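Local structure of putative nucleotide sugar epimerase/ dehydratase (Bordetella bronchiseptica, 2Q1S) at residues R51-E54 with L55-Q59; T237-Y240 with K241-G245; E264-A267 with N268-A272. The protein binds NADH and is probably a nucleotide-sugar epimerase or dehydratase of the short-chain dehydrogenase/reductase type, acting in lipopolysaccharide O-antigen biosynthesis. All blocks are in the same frame, centred on the assembly; numbering follows the deposited sequence. Where two conformers were deposited one is given.

Contact 1 (R51-E54 with L55-Q59)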
# COMPACT_ATOMS: atom_id res chain seq x y z
N ARG A 51 3.74 -21.81 21.99
CA ARG A 51 5.16 -21.72 22.32
C ARG A 51 5.43 -20.61 23.36
O ARG A 51 6.22 -20.80 24.31
CB ARG A 51 5.97 -21.57 21.04
CG ARG A 51 7.46 -21.44 21.24
CD ARG A 51 8.09 -22.67 21.91
NE ARG A 51 9.54 -22.56 21.93
CZ ARG A 51 10.33 -23.10 22.84
NH1 ARG A 51 9.79 -23.83 23.81
NH2 ARG A 51 11.65 -22.92 22.78
N LEU A 52 4.69 -19.49 23.25
CA LEU A 52 4.80 -18.40 24.22
C LEU A 52 4.39 -18.85 25.63
O LEU A 52 5.06 -18.54 26.62
CB LEU A 52 3.94 -17.20 23.81
CG LEU A 52 4.42 -16.37 22.60
CD1 LEU A 52 3.30 -15.43 22.14
CD2 LEU A 52 5.67 -15.61 22.91
N LEU A 53 3.28 -19.57 25.73
CA LEU A 53 2.89 -20.18 27.01
C LEU A 53 3.97 -21.13 27.56
O LEU A 53 4.28 -21.10 28.77
CB LEU A 53 1.53 -20.89 26.88
CG LEU A 53 0.34 -20.00 26.50
CD1 LEU A 53 -0.88 -20.85 26.10
CD2 LEU A 53 -0.02 -18.98 27.58
N GLU A 54 4.57 -21.96 26.69
CA GLU A 54 5.69 -22.84 27.12
C GLU A 54 6.87 -22.05 27.70
O GLU A 54 7.55 -22.51 28.63
CB GLU A 54 6.24 -23.64 25.95
CG GLU A 54 5.44 -24.84 25.53
CD GLU A 54 5.95 -25.44 24.23
OE1 GLU A 54 7.16 -25.25 23.90
OE2 GLU A 54 5.14 -26.10 23.54
N LEU A 55 7.13 -20.88 27.11
CA LEU A 55 8.21 -20.02 27.56
C LEU A 55 7.84 -19.22 28.80
O LEU A 55 8.67 -18.46 29.31
CB LEU A 55 8.66 -19.09 26.42
CG LEU A 55 9.28 -19.79 25.20
CD1 LEU A 55 9.62 -18.75 24.13
CD2 LEU A 55 10.49 -20.60 25.58
N GLY A 56 6.60 -19.36 29.26
CA GLY A 56 6.17 -18.73 30.52
C GLY A 56 5.85 -17.25 30.45
O GLY A 56 6.07 -16.50 31.42
N VAL A 57 5.29 -16.80 29.33
CA VAL A 57 4.77 -15.44 29.31
C VAL A 57 3.69 -15.27 30.38
O VAL A 57 2.98 -16.22 30.78
CB VAL A 57 4.17 -15.06 27.93
CG1 VAL A 57 5.27 -15.06 26.88
CG2 VAL A 57 3.04 -15.99 27.57
N ASN A 58 3.55 -14.04 30.83
CA ASN A 58 2.54 -13.68 31.80
C ASN A 58 1.13 -13.61 31.23
O ASN A 58 0.19 -14.05 31.85
CB ASN A 58 2.93 -12.36 32.47
CG ASN A 58 1.92 -11.93 33.51
OD1 ASN A 58 1.65 -12.67 34.49
ND2 ASN A 58 1.37 -10.74 33.33
N GLN A 59 0.98 -13.02 30.05
CA GLN A 59 -0.34 -12.86 29.46
C GLN A 59 -0.19 -12.89 27.95
O GLN A 59 0.79 -12.36 27.42
CB GLN A 59 -0.98 -11.53 29.88
CG GLN A 59 -1.44 -11.44 31.35
CD GLN A 59 -2.07 -10.10 31.70
OE1 GLN A 59 -2.05 -9.16 30.90
NE2 GLN A 59 -2.63 -10.00 32.90
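R51 meets L55 twice, once through its backbone and once through its side chain. Its carbonyl O accepts the amide of L55 (O to N, 2.9 Å), an i to i+4 helical bond, and its guanidinium lies beside the leucine so that CD2 of L55 sits 3.7 Å from CZ of R51, over one face and offset toward the rim. With CG anti to the backbone N (chi1 179°) and a bend at chi2, the arginine chain reaches outward and partly forward, which brings the guanidinium against L55. NE bonds to N268 on helix 263-276, while NH1 makes a salt bridge to OE1 of E54 at 3.0 Å, tilted 17° from the guanidinium plane; two bonds and a methyl group thus fix how the planar group is turned. L52 comes next. Its carbonyl O receives the amide of V57 at 3.2 Å in a nearly straight bond (175°), and the valine leans back over the same peptide, CG2 of V57 lying 3.4 Å from that O and CG1 4.0 Å from CB of L52. Here helix 43-54 ends in a Schellman motif: G56 has positive phi, and the chain turns toward strand 59-63 in the Rossmann fold, with V57 also packing on V35 of strand 34-38. L53 supplies the other bond of the cap, its O accepting the amide of G56 at 2.9 Å from well above the carbonyl plane, and its CD2 is a looser neighbour of V57 CG2 at 4.3 Å. In E54 the extended chain puts OE1 beside NH1 of R51.

Contact 2 (T237-Y240 with K241-G245)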
# COMPACT_ATOMS: atom_id res chain seq x y z
N THR A 237 -3.46 -30.32 2.06
CA THR A 237 -4.28 -30.95 1.02
C THR A 237 -3.80 -32.36 0.75
O THR A 237 -4.61 -33.30 0.76
CB THR A 237 -4.28 -30.12 -0.27
OG1 THR A 237 -4.97 -28.90 -0.03
CG2 THR A 237 -5.02 -30.85 -1.38
N PHE A 238 -2.50 -32.50 0.51
CA PHE A 238 -1.92 -33.82 0.24
C PHE A 238 -2.06 -34.78 1.41
O PHE A 238 -2.36 -35.96 1.20
CB PHE A 238 -0.44 -33.70 -0.14
CG PHE A 238 -0.19 -33.26 -1.56
CD1 PHE A 238 -1.24 -32.89 -2.41
CD2 PHE A 238 1.10 -33.24 -2.04
CE1 PHE A 238 -0.98 -32.49 -3.71
CE2 PHE A 238 1.38 -32.83 -3.34
CZ PHE A 238 0.33 -32.45 -4.19
N ILE A 239 -1.84 -34.29 2.63
CA ILE A 239 -1.96 -35.13 3.83
C ILE A 239 -3.39 -35.64 3.99
O ILE A 239 -3.63 -36.84 4.23
CB ILE A 239 -1.47 -34.40 5.10
CG1 ILE A 239 0.06 -34.24 5.04
CG2 ILE A 239 -1.86 -35.16 6.37
CD1 ILE A 239 0.65 -33.37 6.15
N TYR A 240 -4.33 -34.72 3.82
CA TYR A 240 -5.73 -35.11 3.92
C TYR A 240 -6.08 -36.21 2.90
O TYR A 240 -6.61 -37.27 3.27
CB TYR A 240 -6.67 -33.90 3.75
CG TYR A 240 -8.13 -34.29 3.78
CD1 TYR A 240 -8.79 -34.55 4.98
CD2 TYR A 240 -8.84 -34.45 2.58
CE1 TYR A 240 -10.13 -34.95 5.00
CE2 TYR A 240 -10.17 -34.82 2.59
CZ TYR A 240 -10.81 -35.08 3.79
OH TYR A 240 -12.13 -35.46 3.78
N LYS A 241 -5.75 -35.96 1.62
CA LYS A 241 -6.11 -36.88 0.53
C LYS A 241 -5.39 -38.23 0.68
O LYS A 241 -5.98 -39.29 0.41
CB LYS A 241 -5.84 -36.25 -0.84
CG LYS A 241 -6.84 -35.15 -1.20
CD LYS A 241 -6.50 -34.42 -2.48
CE LYS A 241 -7.79 -33.80 -3.07
NZ LYS A 241 -7.52 -32.83 -4.16
N ALA A 242 -4.13 -38.18 1.12
CA ALA A 242 -3.35 -39.40 1.38
C ALA A 242 -3.96 -40.24 2.49
O ALA A 242 -4.09 -41.47 2.36
CB ALA A 242 -1.93 -39.05 1.70
N LEU A 243 -4.35 -39.58 3.58
CA LEU A 243 -5.06 -40.23 4.69
C LEU A 243 -6.40 -40.85 4.29
O LEU A 243 -6.88 -41.76 4.95
CB LEU A 243 -5.25 -39.25 5.86
CG LEU A 243 -4.03 -38.93 6.74
CD1 LEU A 243 -4.46 -37.99 7.84
CD2 LEU A 243 -3.45 -40.21 7.34
N LYS A 244 -7.00 -40.34 3.21
CA LYS A 244 -8.27 -40.83 2.69
C LYS A 244 -8.03 -41.87 1.58
O LYS A 244 -8.99 -42.35 0.96
CB LYS A 244 -9.15 -39.70 2.15
CG LYS A 244 -9.57 -38.61 3.14
CD LYS A 244 -10.32 -39.12 4.36
CE LYS A 244 -11.75 -39.55 4.04
NZ LYS A 244 -12.50 -39.78 5.29
N GLY A 245 -6.75 -42.14 1.31
CA GLY A 245 -6.38 -43.15 0.32
C GLY A 245 -6.60 -42.69 -1.12
O GLY A 245 -6.78 -43.52 -2.02
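Y240 and K244 meet one turn apart at the end of helix 234-243, on the more open side of the contact. CG of K244 stands 4.0 Å from the centroid of the Y240 ring and 19° off the normal, a CH-pi contact over one face. Bends at chi2 and chi3 take the lysine from that face past CZ and OH of the tyrosine toward E362 of helix 358-366, where K244 NZ and Y240 OH share one carboxylate oxygen, by salt bridge and hydrogen bond respectively. The backbone slackens here too: the amide of K244 is held weakly by O of Y240 (3.1 Å, 128°) and by O of K241, and positive-phi G245 ends the helix in a Schellman motif, its N bonded to O of A242 at 2.9 Å. Partly exposed K241 extends alongside T237 to a cation-pi contact with W231. The buried flank, by contrast, is tight. The amide of A242 bonds to O of F238 at 2.8 Å and that of L243 to O of I239 at 2.9 Å, while CB of A242 presses to 3.2 Å from F238 O. I239 and L243 run side by side, CG2 to CD1 4.1 Å. F238 and A242 pack on helix 293-304, I239 and L243 on helix 343-356, and Y240 on helix 358-366.

Contact 3 (E264-A267 with N268-A272)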
# COMPACT_ATOMS: atom_id res chain seq x y z
N GLU A 264 6.65 -24.93 13.97
CA GLU A 264 7.31 -24.68 15.25
C GLU A 264 8.63 -23.94 15.09
O GLU A 264 8.99 -23.17 15.96
CB GLU A 264 7.50 -26.01 16.00
CG GLU A 264 6.11 -26.68 16.31
CD GLU A 264 6.19 -28.00 17.07
OE1 GLU A 264 7.29 -28.35 17.58
OE2 GLU A 264 5.13 -28.68 17.16
N ASP A 265 9.34 -24.18 13.98
CA ASP A 265 10.53 -23.38 13.66
C ASP A 265 10.12 -21.92 13.38
O ASP A 265 10.81 -21.01 13.83
CB ASP A 265 11.30 -23.94 12.47
CG ASP A 265 12.17 -25.17 12.83
OD1 ASP A 265 12.48 -25.40 14.03
OD2 ASP A 265 12.54 -25.89 11.89
N VAL A 266 9.03 -21.72 12.65
CA VAL A 266 8.56 -20.36 12.38
C VAL A 266 8.21 -19.67 13.71
O VAL A 266 8.58 -18.51 13.91
CB VAL A 266 7.37 -20.34 11.39
CG1 VAL A 266 6.74 -18.92 11.32
CG2 VAL A 266 7.82 -20.86 10.03
N ALA A 267 7.46 -20.34 14.60
CA ALA A 267 7.18 -19.74 15.90
C ALA A 267 8.47 -19.32 16.66
O ALA A 267 8.56 -18.20 17.17
CB ALA A 267 6.31 -20.62 16.76
N ASN A 268 9.47 -20.20 16.68
CA ASN A 268 10.72 -19.83 17.31
C ASN A 268 11.45 -18.68 16.60
O ASN A 268 12.08 -17.86 17.25
CB ASN A 268 11.63 -21.05 17.49
CG ASN A 268 11.14 -21.96 18.59
OD1 ASN A 268 10.69 -21.48 19.64
ND2 ASN A 268 11.24 -23.28 18.38
N GLY A 269 11.37 -18.66 15.27
CA GLY A 269 11.93 -17.55 14.46
C GLY A 269 11.28 -16.22 14.81
O GLY A 269 11.99 -15.22 15.01
N LEU A 270 9.94 -16.22 14.94
CA LEU A 270 9.22 -15.02 15.31
C LEU A 270 9.62 -14.57 16.72
O LEU A 270 9.84 -13.37 16.96
CB LEU A 270 7.71 -15.29 15.29
CG LEU A 270 7.06 -15.43 13.90
CD1 LEU A 270 5.72 -16.03 14.05
CD2 LEU A 270 6.96 -14.05 13.18
N ILE A 271 9.75 -15.53 17.64
CA ILE A 271 10.21 -15.19 18.98
C ILE A 271 11.64 -14.62 19.00
O ILE A 271 11.96 -13.64 19.74
CB ILE A 271 10.05 -16.40 19.92
CG1 ILE A 271 8.54 -16.67 20.13
CG2 ILE A 271 10.81 -16.17 21.25
CD1 ILE A 271 8.23 -18.03 20.70
N ALA A 272 12.53 -15.17 18.18
CA ALA A 272 13.89 -14.63 18.07
C ALA A 272 13.90 -13.20 17.50
O ALA A 272 14.69 -12.36 17.92
CB ALA A 272 14.79 -15.55 17.24
O HOH W 1 13.41 -23.74 15.98
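D265 and N268 are joined through a water, which donates to OD1 of D265 at 2.7 Å and accepts from ND2 of N268 at a longer 3.3 Å. Each side chain has a further partner: OD2 of D265 takes the amide of V341, and OD1 of N268 turns to R51. The asparagine amide is therefore used at both ends, which fixes its rotation. Its first torsion (chi1 -73°) sets CG beside the backbone N and brings the amide group back to the carbonyl O of E264, which ND2 of N268 approaches to 3.3 Å without a hydrogen bond. Four backbone bonds hold that turn to the next, the shortest from the amide of G269 to O of D265 at 2.8 Å, with L270 N to V266 O at 2.9 Å. These residues belong to helix 263-276, which lies against the central sheet of the Rossmann fold beside helix 43-54, the helix whose start carries the end of the probable GxGxxG pattern at the cofactor. V266 and L270 form the sheet-facing edge: they point the same way, CG1 of V266 4.1 Å from CD1 of L270, and both touch V44, a residue that binds NADH, and F208 of strand 203-212. V266 also packs on V211, another cofactor-binding residue. Farther round, CG1 of I271 lies 3.3 Å from O of A267, and its side chain reaches L48 and R51 of helix 43-54.

In the fold
Contacts 1 and 3 touch: the R51-N268 bond (NE to OD1, 2.8 Å) and the packing of I271 on R51, L52 and L55 join the end of helix 43-54 and the loop after it to helix 263-276, with centres about 13 Å apart. Contact 3 is the most buried and the nearest to the bound NADH. Contact 1, a helix end, is partly buried. Contact 2 stands apart, about 33 Å from contact 1 and 27 Å from contact 3 between centres; partly buried among helices 293-304, 343-356 and 358-366, it is exposed at K244 and G245. Contacts 1 and 2 both include a Schellman motif with a positive-phi glycine, but guanidinium-leucine packing in one gives way to a lysine over a tyrosine in the other.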